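Local coordinates for protein Cd1 (Flavonifractor plautii, PDB 7D39) that binds FMN and probably acts as an ene-reductase that starts the breakdown of flavones and flavonols in gut bacteria, at residues G13-M18 and A177-L181; K137-S143 and W166-E172. All coordinates share one frame; numbering follows the deposited sequence.

Interaction 1 of 2, residues G13-M18 and A177-L181; sequences GSNDGM and ALSIL. With FMN (flavin mononucleotide), chain B.
A single water oxygen is gripped by three groups: Ser14 OG at 2.9 Å, the carbonyl O of Leu178, to which it donates, and Leu181 N, from which it accepts. It joins the start of helix 14-28, the phosphate-binding helix of this flavodoxin-like fold, to the type I beta turn Ala177-Ile180 and the residue after it. The bond from CA to CB of Ser14 points toward 177-181, and chi1 of -63° sets OG beside the backbone N, where it meets the water, while that N gives a 2.7 Å hydrogen bond to FMN O3P. Gly13, at the N-cap, lets the phosphate come close, since a CB there would collide with O3P. Away from the water the contact is apolar. The CD1 methyl of Leu181 lies against Ser14 CA, and CD2 faces the bare backbone of Gly17. Ile180 branches two ways: CG2 meets Ser14 CB at 3.8 Å, and CD1 touches Met18 CE at 3.6 Å, the two side chains crossing at about a right angle. An alanine in place of this isoleucine would take away CD1 and CG2, and would probably leave Met18 CE without this partner and a gap beside Ser14 CB. Asn15 holds FMN O1P twice, through its backbone N and through ND2, each at 2.9 Å.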
loop_
_atom_site.group_PDB
_atom_site.type_symbol
_atom_site.label_atom_id
_atom_site.label_comp_id
_atom_site.label_asym_id
_atom_site.label_seq_id
_atom_site.Cartn_x
_atom_site.Cartn_y
_atom_site.Cartn_z
ATOM N N GLY A 13 -0.198 0.899 22.784
ATOM C CA GLY A 13 -0.300 -0.531 22.592
ATOM C C GLY A 13 0.949 -1.116 21.967
ATOM O O GLY A 13 2.004 -0.486 21.890
ATOM N N SER A 14 0.806 -2.352 21.486
ATOM C CA SER A 14 1.950 -3.083 20.955
ATOM C C SER A 14 2.438 -2.511 19.622
ATOM O O SER A 14 3.647 -2.457 19.370
ATOM C CB SER A 14 1.585 -4.558 20.827
ATOM O OG SER A 14 1.299 -5.110 22.119
ATOM N N ASN A 15 1.529 -2.086 18.749
ATOM C CA ASN A 15 1.981 -1.482 17.498
ATOM C C ASN A 15 2.770 -0.196 17.747
ATOM O O ASN A 15 3.770 0.058 17.066
ATOM C CB ASN A 15 0.797 -1.229 16.564
ATOM C CG ASN A 15 0.298 -2.511 15.906
ATOM O OD1 ASN A 15 0.776 -2.896 14.830
ATOM N ND2 ASN A 15 -0.635 -3.205 16.578
ATOM N N ASP A 16 2.329 0.631 18.706
ATOM C CA ASP A 16 3.104 1.813 19.074
ATOM C C ASP A 16 4.511 1.418 19.490
ATOM O O ASP A 16 5.498 1.998 19.024
ATOM C CB ASP A 16 2.428 2.573 20.225
ATOM C CG ASP A 16 1.241 3.431 19.785
ATOM O OD1 ASP A 16 0.748 3.316 18.637
ATOM O OD2 ASP A 16 0.771 4.227 20.620
ATOM N N GLY A 17 4.615 0.435 20.388
ATOM C CA GLY A 17 5.920 0.017 20.899
ATOM C C GLY A 17 6.847 -0.491 19.812
ATOM O O GLY A 17 7.994 -0.054 19.707
HETATM N N MSE A 18 6.354 -1.403 18.974
HETATM C CA MSE A 18 7.145 -1.944 17.873
HETATM C C MSE A 18 7.563 -0.836 16.931
HETATM O O MSE A 18 8.686 -0.818 16.411
HETATM C CB MSE A 18 6.356 -3.001 17.093
HETATM C CG MSE A 18 5.961 -4.182 17.941
HETATM SE SE MSE A 18 7.515 -5.324 18.319
HETATM C CE MSE A 18 7.647 -6.205 16.573
ATOM N N ALA A 177 0.867 -12.157 18.947
ATOM C CA ALA A 177 1.701 -11.036 19.365
ATOM C C ALA A 177 1.041 -10.128 20.405
ATOM O O ALA A 177 1.448 -8.973 20.550
ATOM C CB ALA A 177 2.117 -10.223 18.138
ATOM N N LEU A 178 0.047 -10.624 21.146
ATOM C CA LEU A 178 -0.561 -9.808 22.190
ATOM C C LEU A 178 0.455 -9.457 23.266
ATOM O O LEU A 178 0.422 -8.353 23.820
ATOM C CB LEU A 178 -1.753 -10.525 22.821
ATOM C CG LEU A 178 -3.104 -10.583 22.117
ATOM C CD1 LEU A 178 -4.156 -11.050 23.109
ATOM C CD2 LEU A 178 -3.482 -9.246 21.545
ATOM N N SER A 179 1.354 -10.392 23.592
ATOM C CA SER A 179 2.380 -10.162 24.603
ATOM C C SER A 179 3.740 -9.845 23.992
ATOM O O SER A 179 4.769 -10.065 24.636
ATOM C CB SER A 179 2.485 -11.366 25.536
ATOM O OG SER A 179 1.348 -11.445 26.383
ATOM N N ILE A 180 3.765 -9.279 22.778
ATOM C CA ILE A 180 5.022 -9.158 22.057
ATOM C C ILE A 180 6.001 -8.220 22.741
ATOM O O ILE A 180 7.214 -8.366 22.556
ATOM C CB ILE A 180 4.780 -8.701 20.607
ATOM C CG1 ILE A 180 6.098 -8.717 19.829
ATOM C CG2 ILE A 180 4.145 -7.308 20.593
ATOM C CD1 ILE A 180 5.938 -8.844 18.293
ATOM N N LEU A 181 5.523 -7.256 23.527
ATOM C CA LEU A 181 6.467 -6.318 24.129
ATOM C C LEU A 181 7.293 -6.928 25.267
ATOM O O LEU A 181 8.238 -6.279 25.736
ATOM C CB LEU A 181 5.731 -5.070 24.609
ATOM C CG LEU A 181 5.103 -4.247 23.471
ATOM C CD1 LEU A 181 4.554 -2.950 23.977
ATOM C CD2 LEU A 181 6.099 -3.994 22.346
HETATM N N1 FMN B . -5.503 -10.790 15.366
HETATM C C2 FMN B . -5.095 -11.722 14.517
HETATM O O2 FMN B . -3.999 -12.182 14.849
HETATM N N3 FMN B . -5.836 -12.100 13.440
HETATM C C4 FMN B . -7.015 -11.479 13.210
HETATM O O4 FMN B . -7.783 -11.709 12.294
HETATM C C4A FMN B . -7.480 -10.447 14.150
HETATM N N5 FMN B . -8.616 -9.810 14.002
HETATM C C5A FMN B . -9.040 -8.844 14.816
HETATM C C6 FMN B . -10.239 -8.181 14.630
HETATM C C7 FMN B . -10.660 -7.180 15.496
HETATM C C7M FMN B . -11.976 -6.477 15.288
HETATM C C8 FMN B . -9.813 -6.834 16.664
HETATM C C8M FMN B . -10.266 -5.769 17.625
HETATM C C9 FMN B . -8.620 -7.512 16.848
HETATM C C9A FMN B . -8.203 -8.489 15.966
HETATM N N10 FMN B . -7.006 -9.182 16.174
HETATM C C10 FMN B . -6.630 -10.134 15.256
HETATM C "C1'" FMN B . -6.164 -8.795 17.300
HETATM C "C2'" FMN B . -5.361 -7.527 16.978
HETATM O "O2'" FMN B . -4.445 -7.706 15.915
HETATM C "C3'" FMN B . -4.664 -6.983 18.260
HETATM O "O3'" FMN B . -5.604 -6.606 19.228
HETATM C "C4'" FMN B . -3.673 -5.834 17.954
HETATM O "O4'" FMN B . -2.485 -6.297 17.337
HETATM C "C5'" FMN B . -3.373 -5.044 19.217
HETATM O "O5'" FMN B . -2.471 -4.013 19.007
HETATM P P FMN B . -2.274 -2.711 19.750
HETATM O O1P FMN B . -1.347 -1.943 19.060
HETATM O O2P FMN B . -3.523 -2.068 19.758
HETATM O O3P FMN B . -1.736 -3.169 20.991
HETATM O O HOH W 1 2.713 -6.480 24.253
#

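Interaction 2 of 2, residues K137-S143 and W166-E172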
loop_
_atom_site.group_PDB
_atom_site.type_symbol
_atom_site.label_atom_id
_atom_site.label_comp_id
_atom_site.label_asym_id
_atom_site.label_seq_id
_atom_site.Cartn_x
_atom_site.Cartn_y
_atom_site.Cartn_z
ATOM N N LYS A 137 10.933 6.948 -2.533
ATOM C CA LYS A 137 10.752 6.784 -1.092
ATOM C C LYS A 137 10.815 5.303 -0.738
ATOM O O LYS A 137 10.433 4.444 -1.541
ATOM C CB LYS A 137 9.413 7.385 -0.604
ATOM C CG LYS A 137 9.369 7.638 0.912
ATOM C CD LYS A 137 8.049 8.238 1.373
ATOM C CE LYS A 137 7.675 9.484 0.581
ATOM N NZ LYS A 137 8.745 10.528 0.611
ATOM N N VAL A 138 11.301 5.011 0.478
ATOM C CA VAL A 138 11.321 3.648 1.010
ATOM C C VAL A 138 10.332 3.547 2.160
ATOM O O VAL A 138 10.094 4.520 2.886
ATOM C CB VAL A 138 12.727 3.209 1.481
ATOM C CG1 VAL A 138 13.689 3.048 0.296
ATOM C CG2 VAL A 138 13.275 4.190 2.494
ATOM N N ILE A 139 9.762 2.353 2.331
ATOM C CA ILE A 139 8.741 2.098 3.339
ATOM C C ILE A 139 8.867 0.653 3.799
ATOM O O ILE A 139 9.179 -0.242 3.009
ATOM C CB ILE A 139 7.318 2.390 2.805
ATOM C CG1 ILE A 139 6.269 2.224 3.914
ATOM C CG2 ILE A 139 7.001 1.488 1.594
ATOM C CD1 ILE A 139 4.994 3.046 3.702
ATOM N N SER A 140 8.627 0.432 5.087
ATOM C CA SER A 140 8.568 -0.900 5.659
ATOM C C SER A 140 7.310 -1.025 6.502
ATOM O O SER A 140 6.809 -0.040 7.057
ATOM C CB SER A 140 9.805 -1.203 6.498
ATOM O OG SER A 140 10.927 -1.450 5.651
ATOM N N PHE A 141 6.807 -2.251 6.592
ATOM C CA PHE A 141 5.562 -2.537 7.280
ATOM C C PHE A 141 5.774 -3.617 8.323
ATOM O O PHE A 141 6.581 -4.530 8.144
ATOM C CB PHE A 141 4.488 -3.002 6.300
ATOM C CG PHE A 141 4.154 -1.987 5.243
ATOM C CD1 PHE A 141 3.334 -0.915 5.538
ATOM C CD2 PHE A 141 4.641 -2.121 3.959
ATOM C CE1 PHE A 141 3.012 0.010 4.567
ATOM C CE2 PHE A 141 4.302 -1.199 2.969
ATOM C CZ PHE A 141 3.505 -0.135 3.283
HETATM N N MSE A 142 5.020 -3.515 9.401
HETATM C CA MSE A 142 4.943 -4.583 10.377
HETATM C C MSE A 142 3.467 -4.791 10.645
HETATM O O MSE A 142 2.756 -3.829 10.881
HETATM C CB MSE A 142 5.693 -4.219 11.652
HETATM C CG MSE A 142 7.156 -3.873 11.435
HETATM SE SE MSE A 142 8.094 -3.530 13.143
HETATM C CE MSE A 142 7.436 -1.720 13.465
ATOM N N SER A 143 2.999 -6.032 10.563
ATOM C CA SER A 143 1.627 -6.376 10.899
ATOM C C SER A 143 1.657 -7.210 12.165
ATOM O O SER A 143 2.375 -8.211 12.228
ATOM C CB SER A 143 0.949 -7.155 9.768
ATOM O OG SER A 143 0.956 -6.419 8.565
ATOM N N TRP A 166 6.411 3.142 -4.018
ATOM C CA TRP A 166 7.462 3.235 -3.018
ATOM C C TRP A 166 8.167 1.894 -2.865
ATOM O O TRP A 166 7.561 0.827 -3.006
ATOM C CB TRP A 166 6.877 3.671 -1.677
ATOM C CG TRP A 166 6.429 5.077 -1.667
ATOM C CD1 TRP A 166 6.759 6.039 -2.561
ATOM C CD2 TRP A 166 5.564 5.689 -0.713
ATOM N NE1 TRP A 166 6.171 7.218 -2.222
ATOM C CE2 TRP A 166 5.420 7.031 -1.091
ATOM C CE3 TRP A 166 4.906 5.237 0.432
ATOM C CZ2 TRP A 166 4.638 7.930 -0.374
ATOM C CZ3 TRP A 166 4.130 6.129 1.146
ATOM C CH2 TRP A 166 4.002 7.464 0.739
ATOM N N LYS A 167 9.458 1.944 -2.557
ATOM C CA LYS A 167 10.249 0.721 -2.481
ATOM C C LYS A 167 10.105 0.101 -1.092
ATOM O O LYS A 167 10.520 0.690 -0.091
ATOM C CB LYS A 167 11.708 1.010 -2.816
ATOM C CG LYS A 167 12.629 -0.183 -2.593
ATOM C CD LYS A 167 14.069 0.167 -2.910
ATOM C CE LYS A 167 14.336 0.196 -4.412
ATOM N NZ LYS A 167 15.182 1.366 -4.805
ATOM N N VAL A 168 9.516 -1.092 -1.034
ATOM C CA VAL A 168 9.331 -1.804 0.225
ATOM C C VAL A 168 10.661 -2.386 0.686
ATOM O O VAL A 168 11.358 -3.056 -0.078
ATOM C CB VAL A 168 8.271 -2.905 0.060
ATOM C CG1 VAL A 168 8.049 -3.677 1.368
ATOM C CG2 VAL A 168 6.962 -2.312 -0.403
ATOM N N ILE A 169 11.011 -2.163 1.951
ATOM C CA ILE A 169 12.247 -2.754 2.447
ATOM C C ILE A 169 11.949 -4.002 3.273
ATOM O O ILE A 169 12.470 -5.089 2.984
ATOM C CB ILE A 169 13.080 -1.726 3.230
ATOM C CG1 ILE A 169 13.297 -0.472 2.377
ATOM C CG2 ILE A 169 14.414 -2.336 3.672
ATOM C CD1 ILE A 169 14.135 -0.698 1.115
ATOM N N ASP A 170 11.104 -3.864 4.287
ATOM C CA ASP A 170 10.614 -5.000 5.047
ATOM C C ASP A 170 9.091 -5.019 5.035
ATOM O O ASP A 170 8.449 -3.984 4.862
ATOM C CB ASP A 170 11.137 -4.972 6.491
ATOM C CG ASP A 170 12.552 -5.522 6.594
ATOM O OD1 ASP A 170 12.715 -6.733 6.333
ATOM O OD2 ASP A 170 13.482 -4.743 6.911
ATOM N N ASN A 171 8.512 -6.220 5.210
ATOM C CA ASN A 171 7.062 -6.396 5.228
ATOM C C ASN A 171 6.776 -7.611 6.121
ATOM O O ASN A 171 6.518 -8.726 5.673
ATOM C CB ASN A 171 6.499 -6.564 3.818
ATOM C CG ASN A 171 5.017 -6.544 3.803
ATOM O OD1 ASN A 171 4.391 -6.530 4.856
ATOM N ND2 ASN A 171 4.426 -6.546 2.615
ATOM N N GLU A 172 6.816 -7.384 7.429
ATOM C CA GLU A 172 6.926 -8.448 8.420
ATOM C C GLU A 172 5.593 -8.668 9.131
ATOM O O GLU A 172 4.866 -7.714 9.414
ATOM C CB GLU A 172 8.024 -8.109 9.439
ATOM C CG GLU A 172 8.383 -9.216 10.421
ATOM C CD GLU A 172 9.120 -10.346 9.762
ATOM O OE1 GLU A 172 8.484 -11.141 9.026
ATOM O OE2 GLU A 172 10.343 -10.428 9.970
HETATM O O HOH W 2 13.104 -1.962 7.071
HETATM O O HOH W 3 3.455 -6.191 7.482
#
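Ser140 OG takes a 2.8 Å hydrogen bond from Asp170 N, a side-chain bond inserted into the backbone ladder of two parallel strands, nearly aligned at 3°. They are the strands of a beta-alpha-beta unit whose connecting helix is 153-162. The backbone bonds follow the parallel pattern on either side of a beta bulge: Ile139 receives from Ile169 N through its O and donates through its N to Lys167 O. Past the bulge, where strand 167-172 carries one extra residue, Phe141 N goes to Asp170 O at 2.9 Å and Glu172 N to Phe141 O. The side-chain hydroxyl thus supplies an acceptor for an amide that, to judge from the register, faces strand 138-143 because of the extra residue. Ser140 OG also donates to a water that in turn donates to Asp170 OD2, which Asn196 holds as well.

Apolar contacts lie on both faces of the pair. On one, Val138 CB meets Ile169 CG1 at 3.8 Å, and helix 184-202 covers them. On the other, Ile139 CG2 packs on Trp166 CB and its CD1 comes to the edge of the indole, while helix 153-162 lies over Ile139 and Val168.

A CH-pi contact closes the end of the pair. With CG anti to the backbone N (chi1 -162°), the Lys137 chain runs alongside the indole of Trp166, its bends at chi3 and chi4 bring CE to CZ2 at 3.5 Å, and NZ goes on to Ala80 O. Lys137 CB lies 3.7 Å from the centroid of the five-membered ring of Trp166, over its face.

How the interactions relate
From the N terminus the chain forms strand 2-7 and enters helix 14-28, whose first turn waits 158 residues for its partner in interaction 1. Within that span it builds most of the parallel sheet, and interaction 2 falls entirely inside it: 137-143 pairs with 166-172 after 22 residues that include helix 153-162. The chain then leaves strand 167-174 and reaches 177-181, closing the outer, much longer loop before helix 184-202. One contact therefore adds the last strand to the sheet, while the other brings the segment beyond it back to the phosphate end of FMN. They meet directly where Met142 CE packs on Met18 O at 3.3 Å, and Ala190 of helix 184-202 touches both side chains.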